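Local coordinates for secretory-abundant heat soluble protein 1 (Ramazzottius varieornatus, PDB 5XN9), which acts as a secreted, heat-soluble molecular shield in water-deficient conditions and has a barrel fold like that of lipid-binding fatty acid binding proteins, at residues 39-44 with 56-61; 82-87 with 97-102; 22-27 with 128-133; 48-53 with 68-73. All blocks are in the same frame, centred on the assembly; numbering follows the deposited sequence. Where two conformers were deposited one is given.

How the contacts relate
From the N terminus, contact 3 opens first, on the helix at 22-27, and closes only at 128-133 in the last strand, so the other three contacts are nested inside its loop. Contact 1 opens at 39-44 and contact 4 at 48-53. Contact 1 then closes at 56-61 and contact 4 at 68-73, so the two cross and share strand 51-58, tying strands 42-48, 51-58 and 63-69 into consecutive hairpins. Contact 2 follows in series, closing the hairpin of 82-91 and 94-101. All four reach the same antiparallel barrel sheet. Contacts 1 and 3 meet through Arg132, contacts 2 and 4 through Tyr86 and Lys87, and contacts 3 and 4 lie on opposite sides of the centre.

Contact 1: residues 39-44 with 56-61; sequences HKTFHK and ISVPDK. With MG (magnesium ion), chain C.
Phe42 and Ser57 form an antiparallel hydrogen-bonded pair, Phe42 N giving to Ser57 O and Ser57 N to Phe42 O, each over 2.9 Å. The strands 42-44 and 56-58 run at 160° to each other, with His43 and Ile56 as the adjoining non-hydrogen-bonded pair. They belong to the hairpin of strands 42-48 and 51-58, part of a barrel like that of fatty acid binding proteins. Beyond the strands, a water bridges Lys40 O and Asp60 N, carrying the connection on into the 3-10 turn at 59-61.

The side chains alternate across the wall. On the inner face His43 and Ile56 lie side by side, pointing the same way; in the Ile56 conformer given, CG1 is 3.7 Å from His43 ND1. That nitrogen is hydrogen-bonded to His54 NE2, which would help fix the ring while His43 NE2 binds the magnesium ion at 1.9 Å. Tyr134 is a further ligand of the metal. On the outer face the Phe42 ring crosses Pro59 at about a right angle, CE1 to CG being 3.9 Å, and Ser57 OG sits 3.2 Å from Phe42 CB.

Thr41 OG1 lies beside its own backbone N (chi1 -60°), from where it gives a hydrogen bond to His39 O. Arg132 secures the same corner, NH1 reaching Thr41 OG1 and NH2 reaching His39 O. Beyond the strand ends, the His39 ring stands nearly perpendicular to the Asp60 carboxylate (88° between planes), and ND1 gives an almost straight bond of 2.9 Å to the anti lone pair of Asp60 OD2.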
# COMPACT_ATOMS: atom_id res chain seq x y z
N HIS A 39 -7.88 4.39 10.47
CA HIS A 39 -7.87 3.17 11.26
C HIS A 39 -6.48 2.54 11.22
O HIS A 39 -5.78 2.59 10.21
CB HIS A 39 -8.91 2.18 10.74
CG HIS A 39 -10.31 2.60 11.03
ND1 HIS A 39 -10.96 2.28 12.21
CD2 HIS A 39 -11.19 3.34 10.31
CE1 HIS A 39 -12.17 2.79 12.19
NE2 HIS A 39 -12.34 3.44 11.05
N LYS A 40 -6.09 1.95 12.35
CA LYS A 40 -4.77 1.35 12.49
C LYS A 40 -4.52 0.33 11.38
O LYS A 40 -5.29 -0.61 11.19
CB LYS A 40 -4.67 0.68 13.86
CG LYS A 40 -3.34 0.01 14.15
CD LYS A 40 -2.19 0.98 14.10
CE LYS A 40 -2.29 2.04 15.18
NZ LYS A 40 -1.00 2.78 15.32
N THR A 41 -3.43 0.55 10.65
CA THR A 41 -3.11 -0.22 9.46
C THR A 41 -1.66 -0.67 9.57
O THR A 41 -0.80 0.09 10.01
CB THR A 41 -3.29 0.65 8.20
OG1 THR A 41 -4.65 1.09 8.12
CG2 THR A 41 -2.90 -0.11 6.92
N PHE A 42 -1.41 -1.91 9.17
CA PHE A 42 -0.07 -2.48 9.18
C PHE A 42 0.32 -2.90 7.76
O PHE A 42 -0.49 -3.49 7.04
CB PHE A 42 -0.00 -3.70 10.10
CG PHE A 42 -0.34 -3.40 11.52
CD1 PHE A 42 -1.65 -3.41 11.95
CD2 PHE A 42 0.66 -3.10 12.43
CE1 PHE A 42 -1.97 -3.13 13.28
CE2 PHE A 42 0.36 -2.82 13.75
CZ PHE A 42 -0.96 -2.83 14.18
N HIS A 43 1.55 -2.58 7.38
CA HIS A 43 2.18 -3.08 6.16
C HIS A 43 3.40 -3.86 6.58
O HIS A 43 4.28 -3.32 7.27
CB HIS A 43 2.62 -1.95 5.24
CG HIS A 43 1.49 -1.21 4.60
ND1 HIS A 43 0.86 -1.67 3.46
CD2 HIS A 43 0.86 -0.07 4.94
CE1 HIS A 43 -0.11 -0.84 3.13
NE2 HIS A 43 -0.13 0.15 4.01
N LYS A 44 3.47 -5.13 6.19
CA LYS A 44 4.64 -5.96 6.43
C LYS A 44 5.16 -6.42 5.07
O LYS A 44 4.42 -7.01 4.29
CB LYS A 44 4.27 -7.15 7.32
CG LYS A 44 3.73 -6.71 8.68
CD LYS A 44 3.38 -7.89 9.57
CE LYS A 44 2.72 -7.40 10.86
NZ LYS A 44 2.18 -8.49 11.71
N ILE A 56 -0.99 -6.60 4.06
CA ILE A 56 -1.72 -5.43 4.53
C ILE A 56 -2.74 -5.92 5.53
O ILE A 56 -3.44 -6.91 5.27
CB ILE A 56 -2.42 -4.71 3.35
CG1 ILE A 56 -1.40 -4.29 2.28
CG2 ILE A 56 -3.23 -3.52 3.86
CD1 ILE A 56 -1.18 -5.33 1.18
N SER A 57 -2.82 -5.26 6.68
CA SER A 57 -3.86 -5.61 7.65
C SER A 57 -4.47 -4.36 8.26
O SER A 57 -3.77 -3.40 8.59
CB SER A 57 -3.32 -6.53 8.74
OG SER A 57 -2.27 -5.90 9.43
N VAL A 58 -5.80 -4.38 8.41
CA VAL A 58 -6.53 -3.35 9.13
C VAL A 58 -7.41 -4.09 10.13
O VAL A 58 -8.53 -4.49 9.79
CB VAL A 58 -7.35 -2.44 8.20
CG1 VAL A 58 -7.97 -1.30 9.00
CG2 VAL A 58 -6.49 -1.91 7.06
N PRO A 59 -6.92 -4.34 11.35
CA PRO A 59 -7.67 -5.22 12.26
C PRO A 59 -9.07 -4.73 12.61
O PRO A 59 -9.98 -5.57 12.71
CB PRO A 59 -6.75 -5.29 13.49
CG PRO A 59 -5.37 -5.06 12.92
CD PRO A 59 -5.56 -4.04 11.83
N ASP A 60 -9.28 -3.41 12.77
CA ASP A 60 -10.62 -2.90 13.08
C ASP A 60 -11.61 -3.33 12.02
O ASP A 60 -12.80 -3.51 12.32
CB ASP A 60 -10.65 -1.37 13.07
CG ASP A 60 -10.03 -0.73 14.30
OD1 ASP A 60 -9.78 -1.42 15.30
OD2 ASP A 60 -9.86 0.51 14.25
N LYS A 61 -11.15 -3.47 10.77
CA LYS A 61 -11.99 -3.79 9.62
C LYS A 61 -11.90 -5.26 9.22
O LYS A 61 -12.41 -5.64 8.17
CB LYS A 61 -11.60 -2.91 8.43
CG LYS A 61 -12.02 -1.44 8.58
CD LYS A 61 -13.51 -1.30 8.52
CE LYS A 61 -13.94 0.15 8.46
NZ LYS A 61 -15.40 0.27 8.25
MG MG C . -1.29 1.66 4.16
O HOH W 1 -7.40 -1.27 12.81

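Contact 2: residues 82-87 with 97-102; sequences TEIKYK and AEVHVP. With ZN (zinc ion), chain D.
Lys85 O receives two groups of the opposite strand: His100 N donates a hydrogen bond of 2.8 Å, and the CA-H of Val99 makes a weaker contact with it, CA to O being 3.2 Å. The return bond from Lys85 N to His100 O completes this hydrogen-bonded pair. Lys87 and Glu98 form the next one, while Tyr86 and Val99 between them are the non-hydrogen-bonded pair.

Apolar branches fill one face. Ile84 CG2 presses on Val99 CG1 at 3.5 Å, and Ile84 lies side by side with Val101, CD1 3.6 Å from Val101 CG2. Tighter still, Thr82 CG2 lies 3.4 Å from Val101 CG1. Tyr86 shares this face, but its ring leads away from the hairpin: CG stands between backbone N and carbonyl carbon (chi1 57°), and OH is hydrogen-bonded to Asn68 O on strand 63-69.

On the other face the aliphatic part of Lys85 reaches across to the ring of Pro102, CE to CG being 3.6 Å. Glu98 bends at chi2 (80°) and turns its carboxylate away from the neighbouring strand, so that OE2 binds the zinc ion at 2.0 Å. His109, on the following strand 106-114, also binds it, so in this structure the metal bridges two strands on the outside of the wall. Side chains alternating between the two faces mark an antiparallel hairpin in the up-and-down meander of a barrel like that of fatty acid binding proteins.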
# COMPACT_ATOMS: atom_id res chain seq x y z
N THR A 82 -13.66 -7.23 -6.71
CA THR A 82 -13.04 -6.29 -7.63
C THR A 82 -11.65 -6.84 -7.90
O THR A 82 -10.86 -7.01 -6.96
CB THR A 82 -12.94 -4.90 -6.99
OG1 THR A 82 -14.25 -4.42 -6.66
CG2 THR A 82 -12.28 -3.94 -7.94
N GLU A 83 -11.37 -7.18 -9.15
CA GLU A 83 -10.03 -7.63 -9.50
C GLU A 83 -9.08 -6.45 -9.53
O GLU A 83 -9.43 -5.36 -10.01
CB GLU A 83 -10.03 -8.33 -10.86
CG GLU A 83 -8.68 -8.93 -11.22
CD GLU A 83 -8.46 -9.03 -12.72
OE1 GLU A 83 -8.98 -8.15 -13.45
OE2 GLU A 83 -7.78 -9.97 -13.17
N ILE A 84 -7.86 -6.67 -9.04
CA ILE A 84 -6.86 -5.62 -8.93
C ILE A 84 -5.59 -6.14 -9.59
O ILE A 84 -5.06 -7.19 -9.20
CB ILE A 84 -6.59 -5.28 -7.45
CG1 ILE A 84 -7.88 -4.91 -6.72
CG2 ILE A 84 -5.54 -4.19 -7.33
CD1 ILE A 84 -8.62 -3.76 -7.33
N LYS A 85 -5.10 -5.43 -10.61
CA LYS A 85 -3.82 -5.74 -11.22
C LYS A 85 -2.76 -4.82 -10.65
O LYS A 85 -3.01 -3.63 -10.45
CB LYS A 85 -3.88 -5.54 -12.74
CG LYS A 85 -4.91 -6.38 -13.45
CD LYS A 85 -4.75 -6.21 -14.95
CE LYS A 85 -6.07 -6.35 -15.70
NZ LYS A 85 -5.93 -6.00 -17.14
N TYR A 86 -1.58 -5.36 -10.36
CA TYR A 86 -0.53 -4.53 -9.78
C TYR A 86 0.82 -4.88 -10.41
O TYR A 86 1.05 -5.98 -10.92
CB TYR A 86 -0.43 -4.69 -8.26
CG TYR A 86 -0.21 -6.13 -7.81
CD1 TYR A 86 1.06 -6.69 -7.78
CD2 TYR A 86 -1.28 -6.92 -7.42
CE1 TYR A 86 1.25 -8.01 -7.38
CE2 TYR A 86 -1.10 -8.22 -7.01
CZ TYR A 86 0.16 -8.77 -6.99
OH TYR A 86 0.34 -10.08 -6.58
N LYS A 87 1.74 -3.92 -10.32
CA LYS A 87 3.14 -4.18 -10.63
C LYS A 87 3.97 -3.30 -9.72
O LYS A 87 3.82 -2.07 -9.75
CB LYS A 87 3.47 -3.89 -12.10
CG LYS A 87 4.92 -4.23 -12.45
CD LYS A 87 5.34 -3.70 -13.81
CE LYS A 87 4.51 -4.30 -14.91
NZ LYS A 87 5.13 -4.03 -16.24
N ALA A 97 4.04 0.98 -6.61
CA ALA A 97 3.11 0.03 -7.19
C ALA A 97 2.21 0.76 -8.18
O ALA A 97 1.64 1.81 -7.86
CB ALA A 97 2.26 -0.69 -6.14
N GLU A 98 2.07 0.17 -9.36
CA GLU A 98 1.13 0.62 -10.38
C GLU A 98 -0.08 -0.30 -10.32
O GLU A 98 0.05 -1.51 -10.51
CB GLU A 98 1.78 0.48 -11.76
CG GLU A 98 0.96 1.09 -12.88
CD GLU A 98 1.13 2.60 -12.97
OE1 GLU A 98 2.02 3.15 -12.28
OE2 GLU A 98 0.37 3.22 -13.75
N VAL A 99 -1.26 0.26 -10.04
CA VAL A 99 -2.45 -0.53 -9.76
C VAL A 99 -3.54 -0.21 -10.78
O VAL A 99 -3.91 0.96 -10.94
CB VAL A 99 -2.95 -0.30 -8.33
CG1 VAL A 99 -4.20 -1.09 -8.10
CG2 VAL A 99 -1.86 -0.69 -7.32
N HIS A 100 -4.04 -1.23 -11.47
CA HIS A 100 -5.20 -1.08 -12.34
C HIS A 100 -6.41 -1.67 -11.64
O HIS A 100 -6.33 -2.78 -11.12
CB HIS A 100 -5.06 -1.86 -13.65
CG HIS A 100 -4.19 -1.22 -14.68
ND1 HIS A 100 -2.82 -1.33 -14.66
CD2 HIS A 100 -4.50 -0.57 -15.83
CE1 HIS A 100 -2.31 -0.73 -15.73
NE2 HIS A 100 -3.31 -0.26 -16.45
N VAL A 101 -7.52 -0.95 -11.66
CA VAL A 101 -8.81 -1.51 -11.26
C VAL A 101 -9.71 -1.48 -12.49
O VAL A 101 -10.46 -0.51 -12.68
CB VAL A 101 -9.42 -0.74 -10.08
CG1 VAL A 101 -10.64 -1.47 -9.58
CG2 VAL A 101 -8.39 -0.57 -8.97
N PRO A 102 -9.64 -2.50 -13.35
CA PRO A 102 -10.28 -2.39 -14.67
C PRO A 102 -11.78 -2.22 -14.62
O PRO A 102 -12.36 -1.53 -15.47
CB PRO A 102 -9.87 -3.69 -15.37
CG PRO A 102 -8.63 -4.12 -14.66
CD PRO A 102 -8.79 -3.70 -13.24
ZN ZN D . 0.89 5.13 -13.81

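Contact 3: residues 22-27 with 128-133; sequences DAFISA and VTAKRW. With ACY (acetic acid), chain L.
The Phe24 ring turns an edge toward the strand, with Val128 O near its plane and 4.4 Å from Phe24 CD1, while Ala130 CB approaches obliquely. The ring of Tyr123, on strand 118-125, also meets it, the two planes at about 50°. Farther along the strand the Arg132 guanidinium has an acetate oxygen at its edge and in its plane, NH1 donating to O over 3.1 Å.

Phe24 CG lies opposite its own backbone N (chi1 172°), which carries the ring off the helix toward Tyr123. Phe24 CB touches Ala130 CB at 3.6 Å. Val128, in the conformer given, wedges its two methyls against the helix: CG1 reaches Ala23 O at 3.7 Å and CG2 meets Ala27 CB at 4.1 Å. Helices 21-27 and 32-35 are consistent with the helical lid of fatty acid binding proteins, and the first of them rests on the last strand, 128-136.

The extended Arg132 chain carries its guanidinium into the interior. The acetate there, probably from the crystallisation liquor, is also held by Lys121 NZ and Tyr123 OH, an arrangement reminiscent of carboxylate binding in that family. Its other oxygen, OXT, lies within bonding distance of the magnesium ion.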
# COMPACT_ATOMS: atom_id res chain seq x y z
N ASP A 22 -9.32 11.39 2.78
CA ASP A 22 -10.73 11.30 2.41
C ASP A 22 -10.95 11.69 0.95
O ASP A 22 -11.78 11.08 0.26
CB ASP A 22 -11.59 12.14 3.36
CG ASP A 22 -11.86 11.43 4.68
OD1 ASP A 22 -11.21 10.40 4.96
OD2 ASP A 22 -12.71 11.92 5.45
N ALA A 23 -10.22 12.70 0.47
CA ALA A 23 -10.33 13.09 -0.93
C ALA A 23 -9.86 11.96 -1.84
O ALA A 23 -10.43 11.74 -2.92
CB ALA A 23 -9.51 14.35 -1.20
N PHE A 24 -8.82 11.24 -1.43
CA PHE A 24 -8.36 10.10 -2.21
C PHE A 24 -9.40 8.99 -2.22
O PHE A 24 -9.72 8.44 -3.28
CB PHE A 24 -7.03 9.59 -1.65
CG PHE A 24 -6.58 8.30 -2.26
CD1 PHE A 24 -6.05 8.27 -3.54
CD2 PHE A 24 -6.70 7.11 -1.56
CE1 PHE A 24 -5.64 7.07 -4.11
CE2 PHE A 24 -6.29 5.91 -2.12
CZ PHE A 24 -5.76 5.90 -3.40
N ILE A 25 -9.94 8.65 -1.05
CA ILE A 25 -10.98 7.62 -0.96
C ILE A 25 -12.19 8.01 -1.79
O ILE A 25 -12.75 7.18 -2.52
CB ILE A 25 -11.33 7.35 0.51
CG1 ILE A 25 -10.14 6.71 1.23
CG2 ILE A 25 -12.55 6.44 0.61
CD1 ILE A 25 -9.69 5.41 0.61
N SER A 26 -12.62 9.27 -1.70
CA SER A 26 -13.76 9.72 -2.50
C SER A 26 -13.46 9.64 -3.99
O SER A 26 -14.34 9.27 -4.78
CB SER A 26 -14.15 11.15 -2.10
OG SER A 26 -14.54 11.21 -0.74
N ALA A 27 -12.24 9.98 -4.40
CA ALA A 27 -11.89 9.93 -5.81
C ALA A 27 -11.85 8.50 -6.35
O ALA A 27 -11.98 8.31 -7.56
CB ALA A 27 -10.54 10.61 -6.05
N VAL A 128 -5.41 13.60 -7.69
CA VAL A 128 -5.70 13.62 -6.26
C VAL A 128 -4.61 12.83 -5.55
O VAL A 128 -4.39 11.65 -5.85
CB VAL A 128 -7.09 13.02 -5.97
CG1 VAL A 128 -7.33 12.94 -4.47
CG2 VAL A 128 -8.18 13.85 -6.65
N THR A 129 -3.93 13.48 -4.60
CA THR A 129 -2.84 12.84 -3.88
C THR A 129 -3.14 12.84 -2.39
O THR A 129 -3.56 13.86 -1.84
CB THR A 129 -1.54 13.63 -4.10
OG1 THR A 129 -1.30 13.77 -5.51
CG2 THR A 129 -0.36 12.93 -3.44
N ALA A 130 -2.91 11.70 -1.75
CA ALA A 130 -2.99 11.61 -0.30
C ALA A 130 -1.69 11.03 0.24
O ALA A 130 -0.91 10.40 -0.49
CB ALA A 130 -4.18 10.77 0.17
N LYS A 131 -1.46 11.24 1.53
CA LYS A 131 -0.26 10.73 2.17
C LYS A 131 -0.61 10.18 3.53
O LYS A 131 -1.53 10.65 4.21
CB LYS A 131 0.80 11.82 2.32
CG LYS A 131 1.47 12.19 1.01
CD LYS A 131 2.44 13.33 1.21
CE LYS A 131 3.18 13.64 -0.07
NZ LYS A 131 4.15 12.57 -0.38
N ARG A 132 0.16 9.17 3.94
CA ARG A 132 -0.01 8.59 5.25
C ARG A 132 1.37 8.20 5.75
O ARG A 132 2.20 7.73 4.97
CB ARG A 132 -0.91 7.38 5.13
CG ARG A 132 -1.60 7.06 6.36
CD ARG A 132 -2.62 6.00 6.14
NE ARG A 132 -3.23 5.72 7.41
CZ ARG A 132 -3.91 4.63 7.68
NH1 ARG A 132 -4.07 3.69 6.75
NH2 ARG A 132 -4.42 4.48 8.89
N TRP A 133 1.63 8.42 7.04
CA TRP A 133 2.94 8.14 7.60
C TRP A 133 2.88 6.95 8.54
O TRP A 133 1.92 6.80 9.31
CB TRP A 133 3.50 9.37 8.33
CG TRP A 133 3.95 10.41 7.35
CD1 TRP A 133 5.21 10.59 6.87
CD2 TRP A 133 3.13 11.38 6.70
NE1 TRP A 133 5.23 11.63 5.98
CE2 TRP A 133 3.97 12.13 5.85
CE3 TRP A 133 1.77 11.70 6.75
CZ2 TRP A 133 3.49 13.18 5.06
CZ3 TRP A 133 1.30 12.74 5.97
CH2 TRP A 133 2.16 13.47 5.14
C ACY L . -3.33 1.76 3.23
O ACY L . -3.66 2.85 3.75
OXT ACY L . -2.28 1.60 2.57
CH3 ACY L . -4.25 0.58 3.39

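Contact 4: residues 48-53 with 68-73; sequences EGDHYH and NFKLNE. With EDO (1,2-ethanediol), chain H.
Tyr52 and Phe69 are joined by backbone hydrogen bonds in both directions, Tyr52 N to Phe69 O at 2.7 Å and Phe69 N to Tyr52 O at 2.9 Å. This is the far end of the beta hairpin of strands 51-58 and 63-69, and beside it His53 and Asn68 make the non-hydrogen-bonded pair.

The aromatic contact is mainly CH-pi. Tyr52 CB stands over one face of the Phe69 ring, 3.6 Å from its centroid, while the two rings, only 11° from parallel, are slid apart and barely overlap. Phe69 comes under Tyr52 because its CG lies between backbone N and carbonyl carbon (chi1 75°). Leu71 extends the apolar patch, CD1 touching Tyr52 CE1 at 3.9 Å.

Polar groups gather on the other face. His51 ND1 gives a straight bond of 2.9 Å to Asp50 OD1, in the plane of the imidazole, which fixes the ring's rotation. In the His53 conformer given, a weak bond links His51 NE2 and His53 NE2, while His53 ND1 is hydrogen-bonded to Asp66. The Asn68 amide, in the conformer given, crosses beside His51 with the planes 17° apart, ND2 being 3.3 Å from CD2. Lys70 lays its extended chain along Asp50 O, CG at 3.4 Å, and its NZ stays beyond salt-bridge distance of Asp50 OD2.

A type II' turn from Glu48 to His51 leads in from strand 42-48, and a type II turn from Lys70 to Glu73 leads out toward strand 75-79. Phe69 also stacks on Tyr88 of strand 82-91, while Tyr52 meets Trp8 ahead of strand 10-19.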
# COMPACT_ATOMS: atom_id res chain seq x y z
N GLU A 48 11.16 -13.60 0.22
CA GLU A 48 11.14 -15.07 0.31
C GLU A 48 11.81 -15.62 -0.94
O GLU A 48 11.14 -15.97 -1.91
CB GLU A 48 9.71 -15.58 0.42
CG GLU A 48 9.02 -15.22 1.72
CD GLU A 48 9.57 -15.98 2.91
OE1 GLU A 48 9.01 -15.81 4.01
OE2 GLU A 48 10.54 -16.76 2.76
N GLY A 49 13.13 -15.68 -0.92
CA GLY A 49 13.87 -16.23 -2.03
C GLY A 49 13.75 -15.38 -3.28
O GLY A 49 14.43 -14.36 -3.42
N ASP A 50 12.87 -15.81 -4.18
CA ASP A 50 12.72 -15.21 -5.50
C ASP A 50 11.52 -14.28 -5.60
O ASP A 50 11.16 -13.88 -6.71
CB ASP A 50 12.64 -16.30 -6.57
CG ASP A 50 11.51 -17.31 -6.32
OD1 ASP A 50 10.81 -17.21 -5.29
OD2 ASP A 50 11.34 -18.22 -7.15
N HIS A 51 10.89 -13.95 -4.48
CA HIS A 51 9.72 -13.08 -4.51
C HIS A 51 9.60 -12.38 -3.17
O HIS A 51 10.32 -12.70 -2.22
CB HIS A 51 8.45 -13.86 -4.85
CG HIS A 51 8.06 -14.87 -3.82
ND1 HIS A 51 8.71 -16.08 -3.67
CD2 HIS A 51 7.07 -14.87 -2.89
CE1 HIS A 51 8.15 -16.76 -2.69
NE2 HIS A 51 7.15 -16.05 -2.20
N TYR A 52 8.71 -11.41 -3.13
CA TYR A 52 8.40 -10.68 -1.91
C TYR A 52 6.97 -10.96 -1.49
O TYR A 52 6.12 -11.32 -2.31
CB TYR A 52 8.52 -9.16 -2.13
CG TYR A 52 9.93 -8.67 -2.32
CD1 TYR A 52 10.52 -8.66 -3.58
CD2 TYR A 52 10.67 -8.19 -1.24
CE1 TYR A 52 11.82 -8.20 -3.75
CE2 TYR A 52 11.96 -7.72 -1.40
CZ TYR A 52 12.53 -7.73 -2.65
OH TYR A 52 13.81 -7.26 -2.79
N HIS A 53 6.72 -10.81 -0.20
CA HIS A 53 5.36 -10.74 0.32
C HIS A 53 5.10 -9.36 0.88
O HIS A 53 5.98 -8.74 1.50
CB HIS A 53 5.13 -11.76 1.43
CG HIS A 53 4.99 -13.15 0.93
ND1 HIS A 53 3.77 -13.80 0.89
CD2 HIS A 53 5.90 -14.02 0.45
CE1 HIS A 53 3.95 -15.03 0.42
NE2 HIS A 53 5.23 -15.18 0.13
N ASN A 68 1.71 -11.47 -3.03
CA ASN A 68 2.97 -12.02 -3.51
C ASN A 68 3.37 -11.19 -4.72
O ASN A 68 2.56 -10.99 -5.63
CB ASN A 68 2.72 -13.48 -3.92
CG ASN A 68 3.98 -14.21 -4.41
OD1 ASN A 68 4.84 -13.64 -5.07
ND2 ASN A 68 4.06 -15.50 -4.09
N PHE A 69 4.61 -10.68 -4.72
CA PHE A 69 5.07 -9.93 -5.88
C PHE A 69 6.52 -10.22 -6.20
O PHE A 69 7.33 -10.53 -5.32
CB PHE A 69 4.78 -8.41 -5.78
CG PHE A 69 5.67 -7.65 -4.83
CD1 PHE A 69 6.89 -7.14 -5.26
CD2 PHE A 69 5.26 -7.38 -3.54
CE1 PHE A 69 7.70 -6.41 -4.40
CE2 PHE A 69 6.05 -6.64 -2.68
CZ PHE A 69 7.28 -6.14 -3.11
N LYS A 70 6.84 -10.12 -7.48
CA LYS A 70 8.21 -10.00 -7.96
C LYS A 70 8.38 -8.61 -8.56
O LYS A 70 7.48 -8.11 -9.25
CB LYS A 70 8.52 -11.07 -9.01
CG LYS A 70 8.55 -12.49 -8.44
CD LYS A 70 8.81 -13.54 -9.52
CE LYS A 70 8.78 -14.96 -8.96
NZ LYS A 70 9.07 -16.02 -9.96
N LEU A 71 9.51 -7.98 -8.28
CA LEU A 71 9.75 -6.66 -8.86
C LEU A 71 9.66 -6.72 -10.38
O LEU A 71 10.21 -7.63 -11.00
CB LEU A 71 11.09 -6.09 -8.41
CG LEU A 71 11.14 -5.75 -6.91
CD1 LEU A 71 12.56 -5.52 -6.45
CD2 LEU A 71 10.25 -4.52 -6.61
N ASN A 72 8.95 -5.77 -10.97
CA ASN A 72 8.84 -5.62 -12.42
C ASN A 72 7.91 -6.64 -13.07
O ASN A 72 7.85 -6.69 -14.31
CB ASN A 72 10.20 -5.69 -13.14
CG ASN A 72 11.21 -4.75 -12.55
OD1 ASN A 72 10.89 -3.61 -12.25
ND2 ASN A 72 12.43 -5.23 -12.37
N GLU A 73 7.18 -7.44 -12.30
CA GLU A 73 6.33 -8.49 -12.86
C GLU A 73 4.90 -8.28 -12.42
O GLU A 73 4.65 -8.07 -11.23
CB GLU A 73 6.82 -9.89 -12.46
CG GLU A 73 8.29 -10.15 -12.81
CD GLU A 73 8.69 -11.62 -12.74
OE1 GLU A 73 7.80 -12.49 -12.55
OE2 GLU A 73 9.90 -11.91 -12.89
C1 EDO H . 15.53 -16.22 3.12
O1 EDO H . 15.86 -17.54 3.54
C2 EDO H . 15.32 -16.18 1.61
O2 EDO H . 15.06 -14.83 1.20